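Local atomic coordinates of hydrolase, isochorismatase family (Pseudomonas putida, PDB entry 4L07), a protein that probably hydrolyses the amide of maleamate to maleate and ammonia, as a maleamate amidase of the isochorismatase family. Residues I24-F29 against V140-T145; S45-R50 against C170-A175. All coordinates share one frame; numbering follows the deposited sequence.

Interaction 1 (I24-F29 against V140-T145); sequences IIVVDF and VVTGAT. With SO4 (sulfate ion), chain C.
Ile24-Val27 and Val140-Gly143 run as parallel strands, their axes 14° apart and held by the backbone bonds Ile25 N to Val140 O (2.9 Å), Thr142 N to Ile25 O, Val27 N to Thr142 O and Ala144 N to Val27 O (2.9 Å). Thr142 adds a weak bond: with OG1 between its backbone N and carbonyl carbon (chi1 67°), the hydroxyl sits 3.3 Å from Ile25 O, an atom its own N-H already grips. On the other face, covered by helix 146-159, Val27 CG2 meets Val141 CG1 at 3.9 Å. The Phe29 ring lies under Gly143, whose CA stands 3.6 Å from the ring centroid, 18° off the normal, a CH-pi contact. A CB on Gly143 would collide with Val27 O and, at these backbone angles, with Thr142 O, so only glycine fits. A water lies within hydrogen-bonding distance of Asp28 OD2 (2.7 Å) and Ala144 O (2.8 Å); OD2 also salt-bridges Lys116, OD1 is hydrogen-bonded to Thr68, and the side chain touches Cys149. This grouping is consistent with the family's Asp-Lys-Cys triad. Thr145, after a cis peptide, binds one sulfate oxygen through N-H and hydroxyl, consistent with an anion site where the strands end.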
loop_
_atom_site.group_PDB
_atom_site.type_symbol
_atom_site.label_atom_id
_atom_site.label_comp_id
_atom_site.label_asym_id
_atom_site.label_seq_id
_atom_site.Cartn_x
_atom_site.Cartn_y
_atom_site.Cartn_z
ATOM N N ILE A 24 2.122 -20.466 4.827
ATOM C CA ILE A 24 1.925 -20.308 6.262
ATOM C C ILE A 24 2.505 -18.960 6.690
ATOM O O ILE A 24 3.665 -18.654 6.395
ATOM C CB ILE A 24 2.621 -21.448 7.061
ATOM C CG1 ILE A 24 2.426 -22.829 6.392
ATOM C CG2 ILE A 24 2.231 -21.425 8.543
ATOM C CD1 ILE A 24 0.994 -23.310 6.204
ATOM N N ILE A 25 1.698 -18.160 7.382
ATOM C CA ILE A 25 2.175 -16.907 7.965
ATOM C C ILE A 25 2.159 -17.045 9.484
ATOM O O ILE A 25 1.109 -17.282 10.078
ATOM C CB ILE A 25 1.309 -15.697 7.544
ATOM C CG1 ILE A 25 1.128 -15.663 6.019
ATOM C CG2 ILE A 25 1.907 -14.404 8.094
ATOM C CD1 ILE A 25 -0.008 -14.772 5.552
ATOM N N VAL A 26 3.329 -16.913 10.097
ATOM C CA VAL A 26 3.461 -17.001 11.554
ATOM C C VAL A 26 3.662 -15.591 12.099
ATOM O O VAL A 26 4.736 -15.004 11.979
ATOM C CB VAL A 26 4.631 -17.919 11.958
ATOM C CG1 VAL A 26 4.673 -18.116 13.473
ATOM C CG2 VAL A 26 4.499 -19.257 11.258
ATOM N N VAL A 27 2.601 -15.045 12.684
ATOM C CA VAL A 27 2.579 -13.643 13.098
ATOM C C VAL A 27 3.135 -13.416 14.504
ATOM O O VAL A 27 2.509 -13.795 15.498
ATOM C CB VAL A 27 1.144 -13.063 13.025
ATOM C CG1 VAL A 27 1.140 -11.587 13.390
ATOM C CG2 VAL A 27 0.552 -13.278 11.642
ATOM N N ASP A 28 4.316 -12.798 14.570
ATOM C CA ASP A 28 4.868 -12.251 15.816
ATOM C C ASP A 28 4.983 -13.247 16.974
ATOM O O ASP A 28 4.728 -12.884 18.129
ATOM C CB ASP A 28 4.064 -11.022 16.280
ATOM C CG ASP A 28 4.077 -9.890 15.265
ATOM O OD1 ASP A 28 4.915 -9.915 14.334
ATOM O OD2 ASP A 28 3.253 -8.956 15.411
ATOM N N PHE A 29 5.371 -14.485 16.676
ATOM C CA PHE A 29 5.803 -15.405 17.733
ATOM C C PHE A 29 7.268 -15.094 18.090
ATOM O O PHE A 29 8.145 -15.959 18.012
ATOM C CB PHE A 29 5.624 -16.882 17.335
ATOM C CG PHE A 29 4.249 -17.457 17.628
ATOM C CD1 PHE A 29 3.447 -16.945 18.651
ATOM C CD2 PHE A 29 3.782 -18.550 16.904
ATOM C CE1 PHE A 29 2.194 -17.496 18.915
ATOM C CE2 PHE A 29 2.532 -19.105 17.162
ATOM C CZ PHE A 29 1.737 -18.574 18.170
ATOM N N VAL A 140 -2.519 -19.679 5.629
ATOM C CA VAL A 140 -2.885 -20.109 6.973
ATOM C C VAL A 140 -2.207 -19.154 7.952
ATOM O O VAL A 140 -0.976 -18.984 7.937
ATOM C CB VAL A 140 -2.535 -21.590 7.272
ATOM C CG1 VAL A 140 -2.807 -22.489 6.070
ATOM C CG2 VAL A 140 -1.110 -21.730 7.741
ATOM N N VAL A 141 -3.018 -18.501 8.774
ATOM C CA VAL A 141 -2.507 -17.492 9.688
ATOM C C VAL A 141 -2.489 -18.032 11.116
ATOM O O VAL A 141 -3.481 -18.578 11.593
ATOM C CB VAL A 141 -3.314 -16.175 9.607
ATOM C CG1 VAL A 141 -2.681 -15.102 10.486
ATOM C CG2 VAL A 141 -3.394 -15.678 8.170
ATOM N N THR A 142 -1.340 -17.873 11.768
ATOM C CA THR A 142 -1.109 -18.289 13.152
ATOM C C THR A 142 -0.373 -17.154 13.866
ATOM O O THR A 142 0.100 -16.225 13.218
ATOM C CB THR A 142 -0.213 -19.550 13.215
ATOM O OG1 THR A 142 1.112 -19.231 12.754
ATOM C CG2 THR A 142 -0.777 -20.680 12.356
ATOM N N GLY A 143 -0.278 -17.211 15.192
ATOM C CA GLY A 143 0.545 -16.246 15.911
ATOM C C GLY A 143 -0.056 -15.568 17.128
ATOM O O GLY A 143 -0.967 -16.098 17.762
ATOM N N ALA A 144 0.475 -14.392 17.452
ATOM C CA ALA A 144 0.050 -13.622 18.617
ATOM C C ALA A 144 -0.023 -12.132 18.277
ATOM O O ALA A 144 0.860 -11.624 17.593
ATOM C CB ALA A 144 1.018 -13.850 19.770
ATOM N N THR A 145 -1.057 -11.421 18.732
ATOM C CA THR A 145 -2.177 -11.986 19.482
ATOM C C THR A 145 -3.394 -12.061 18.576
ATOM O O THR A 145 -3.503 -11.320 17.592
ATOM C CB THR A 145 -2.540 -11.138 20.719
ATOM O OG1 THR A 145 -2.953 -9.823 20.303
ATOM C CG2 THR A 145 -1.348 -11.024 21.659
HETATM S S SO4 C . -0.647 -7.432 19.536
HETATM O O1 SO4 C . -0.179 -7.898 20.868
HETATM O O2 SO4 C . -1.153 -8.558 18.742
HETATM O O3 SO4 C . -1.743 -6.456 19.720
HETATM O O4 SO4 C . 0.461 -6.763 18.798
HETATM O O HOH W 1 2.012 -9.047 17.854
#

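Interaction 2 (S45-R50 against C170-A175). With SO4 (sulfate ion), chain C.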
loop_
_atom_site.group_PDB
_atom_site.type_symbol
_atom_site.label_atom_id
_atom_site.label_comp_id
_atom_site.label_asym_id
_atom_site.label_seq_id
_atom_site.Cartn_x
_atom_site.Cartn_y
_atom_site.Cartn_z
ATOM N N SER A 45 2.712 -21.343 24.607
ATOM C CA SER A 45 3.429 -22.620 24.508
ATOM C C SER A 45 2.723 -23.672 23.642
ATOM O O SER A 45 3.339 -24.243 22.745
ATOM C CB SER A 45 3.769 -23.174 25.899
ATOM O OG SER A 45 2.598 -23.335 26.677
ATOM N N LEU A 46 1.437 -23.916 23.897
ATOM C CA LEU A 46 0.670 -24.896 23.118
ATOM C C LEU A 46 0.510 -24.466 21.667
ATOM O O LEU A 46 0.613 -25.279 20.743
ATOM C CB LEU A 46 -0.711 -25.134 23.742
ATOM C CG LEU A 46 -0.776 -25.772 25.134
ATOM C CD1 LEU A 46 -2.217 -25.814 25.628
ATOM C CD2 LEU A 46 -0.171 -27.169 25.122
ATOM N N GLN A 47 0.252 -23.175 21.485
ATOM C CA GLN A 47 0.040 -22.590 20.165
ATOM C C GLN A 47 1.280 -22.717 19.284
ATOM O O GLN A 47 1.171 -23.015 18.089
ATOM C CB GLN A 47 -0.383 -21.125 20.318
ATOM C CG GLN A 47 -1.801 -20.954 20.863
ATOM C CD GLN A 47 -1.896 -20.872 22.386
ATOM O OE1 GLN A 47 -2.965 -20.573 22.926
ATOM N NE2 GLN A 47 -0.791 -21.110 23.082
ATOM N N MET A 48 2.451 -22.497 19.881
ATOM C CA MET A 48 3.723 -22.596 19.159
ATOM C C MET A 48 4.045 -24.029 18.742
ATOM O O MET A 48 4.594 -24.253 17.673
ATOM C CB MET A 48 4.878 -22.001 19.970
ATOM C CG MET A 48 4.899 -20.481 19.979
ATOM S SD MET A 48 6.361 -19.753 20.730
ATOM C CE MET A 48 6.174 -20.252 22.445
ATOM N N SER A 49 3.708 -25.002 19.583
ATOM C CA SER A 49 3.955 -26.397 19.225
ATOM C C SER A 49 3.030 -26.869 18.099
ATOM O O SER A 49 3.454 -27.630 17.231
ATOM C CB SER A 49 3.874 -27.316 20.448
ATOM O OG SER A 49 2.582 -27.290 21.009
ATOM N N ARG A 50 1.779 -26.404 18.099
ATOM C CA ARG A 50 0.861 -26.698 16.998
ATOM C C ARG A 50 1.351 -26.022 15.713
ATOM O O ARG A 50 1.342 -26.629 14.639
ATOM C CB ARG A 50 -0.578 -26.248 17.317
ATOM C CG ARG A 50 -1.243 -26.907 18.523
ATOM C CD ARG A 50 -1.566 -28.381 18.297
ATOM N NE ARG A 50 -0.395 -29.231 18.509
ATOM C CZ ARG A 50 0.135 -29.512 19.699
ATOM N NH1 ARG A 50 -0.387 -29.007 20.813
ATOM N NH2 ARG A 50 1.203 -30.295 19.776
ATOM N N CYS A 170 -3.678 -22.289 17.213
ATOM C CA CYS A 170 -2.364 -21.726 16.889
ATOM C C CYS A 170 -2.301 -20.223 17.159
ATOM O O CYS A 170 -1.292 -19.563 16.877
ATOM C CB CYS A 170 -2.044 -21.970 15.418
ATOM S SG CYS A 170 -1.781 -23.701 15.019
ATOM N N CYS A 171 -3.387 -19.695 17.710
ATOM C CA CYS A 171 -3.511 -18.275 17.983
ATOM C C CYS A 171 -3.537 -18.043 19.488
ATOM O O CYS A 171 -4.356 -18.633 20.194
ATOM C CB CYS A 171 -4.778 -17.736 17.319
ATOM S SG CYS A 171 -4.747 -17.825 15.508
ATOM N N ALA A 172 -2.631 -17.196 19.970
ATOM C CA ALA A 172 -2.534 -16.880 21.397
ATOM C C ALA A 172 -2.983 -15.442 21.659
ATOM O O ALA A 172 -2.815 -14.564 20.810
ATOM C CB ALA A 172 -1.109 -17.094 21.885
ATOM N N ASP A 173 -3.559 -15.203 22.831
ATOM C CA ASP A 173 -3.934 -13.851 23.229
ATOM C C ASP A 173 -3.774 -13.640 24.737
ATOM O O ASP A 173 -3.509 -14.600 25.490
ATOM C CB ASP A 173 -5.370 -13.545 22.778
ATOM C CG ASP A 173 -5.591 -12.068 22.483
ATOM O OD1 ASP A 173 -4.908 -11.220 23.098
ATOM O OD2 ASP A 173 -6.454 -11.755 21.633
ATOM N N ARG A 174 -3.930 -12.388 25.164
ATOM C CA ARG A 174 -3.765 -11.970 26.559
ATOM C C ARG A 174 -4.967 -12.288 27.423
ATOM O O ARG A 174 -4.855 -12.338 28.645
ATOM C CB ARG A 174 -3.497 -10.467 26.634
ATOM C CG ARG A 174 -2.168 -10.092 26.030
ATOM C CD ARG A 174 -1.884 -8.607 26.049
ATOM N NE ARG A 174 -0.615 -8.386 25.368
ATOM C CZ ARG A 174 -0.491 -8.148 24.067
ATOM N NH1 ARG A 174 -1.573 -8.065 23.293
ATOM N NH2 ARG A 174 0.718 -7.990 23.540
ATOM N N ALA A 175 -6.116 -12.475 26.780
ATOM C CA ALA A 175 -7.380 -12.730 27.472
ATOM C C ALA A 175 -8.340 -13.437 26.535
ATOM O O ALA A 175 -8.252 -13.281 25.313
ATOM C CB ALA A 175 -7.989 -11.428 27.975
HETATM S S SO4 C . -0.647 -7.432 19.536
HETATM O O1 SO4 C . -0.179 -7.898 20.868
HETATM O O2 SO4 C . -1.153 -8.558 18.742
HETATM O O3 SO4 C . -1.743 -6.456 19.720
HETATM O O4 SO4 C . 0.461 -6.763 18.798
#
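The helix-on-sheet packing of an alpha/beta fold joins Gln47 and Arg50, on helix 45-60, to Cys170-Ala172 at the end of strand 163-172, and the loop that follows leads to a bound sulfate. Helix and strand come very near, with 4.2 Å from Gln47 CA to Cys170 CA. Gln47 lies along the strand backbone: its CB is 3.8 Å from Cys170 C, its CG 3.5 Å from Cys171 O, and its CD 3.9 Å from the methyl CB of Ala172. A bend at chi2 (90°) turns the amide over that methyl instead of extending the chain. Beside it, Arg50 contributes its CB, 3.6 Å from Cys170 SG, while its guanidinium leads off to a salt bridge with Glu53. With an alanine in place of Gln47, the CG and amide that lie over Cys171 O and the Ala172 methyl would be gone, and a gap would probably open between helix and strand. Farther along, Arg174 N bonds to Asp173 OD1 at 2.6 Å, on the anti side of the carboxylate, whose OD2 is held by Ser147. The Arg174 side chain, extended from CG to NE, brings NH1 and NH2 to the same sulfate oxygen, O1, at 2.8 Å each, with the sulfur in the guanidinium plane at its edge; NH2 also bonds to Thr40 O. The helix therefore meets the strand by van der Waals packing, whereas the sulfate is bound from the loop beyond, consistent with a pocket that receives an anionic substrate.

Overall arrangement
Interactions 1 and 2, with centres about 9 Å apart, adjoin because strands 138-144 and 163-172 are neighbours in the parallel sheet. Gly143 joins them through both of its backbone polar groups: its N is 3.1 Å from Cys170 O and its O is 3.0 Å from Ala172 N, both probable hydrogen bonds. At the ends of these strands, Thr145 CB packs 3.4 Å from Asp173 OD1. Thr145 and Arg174 then hold different oxygens of one sulfate, which Cys149 N and Lys189 of the second subunit also bind. Donors from two chains thus converge beside Asp28 and Cys149, and the N-H groups of Thr145 and Cys149, both bound to the sulfate, are consistent with the oxyanion hole of this family.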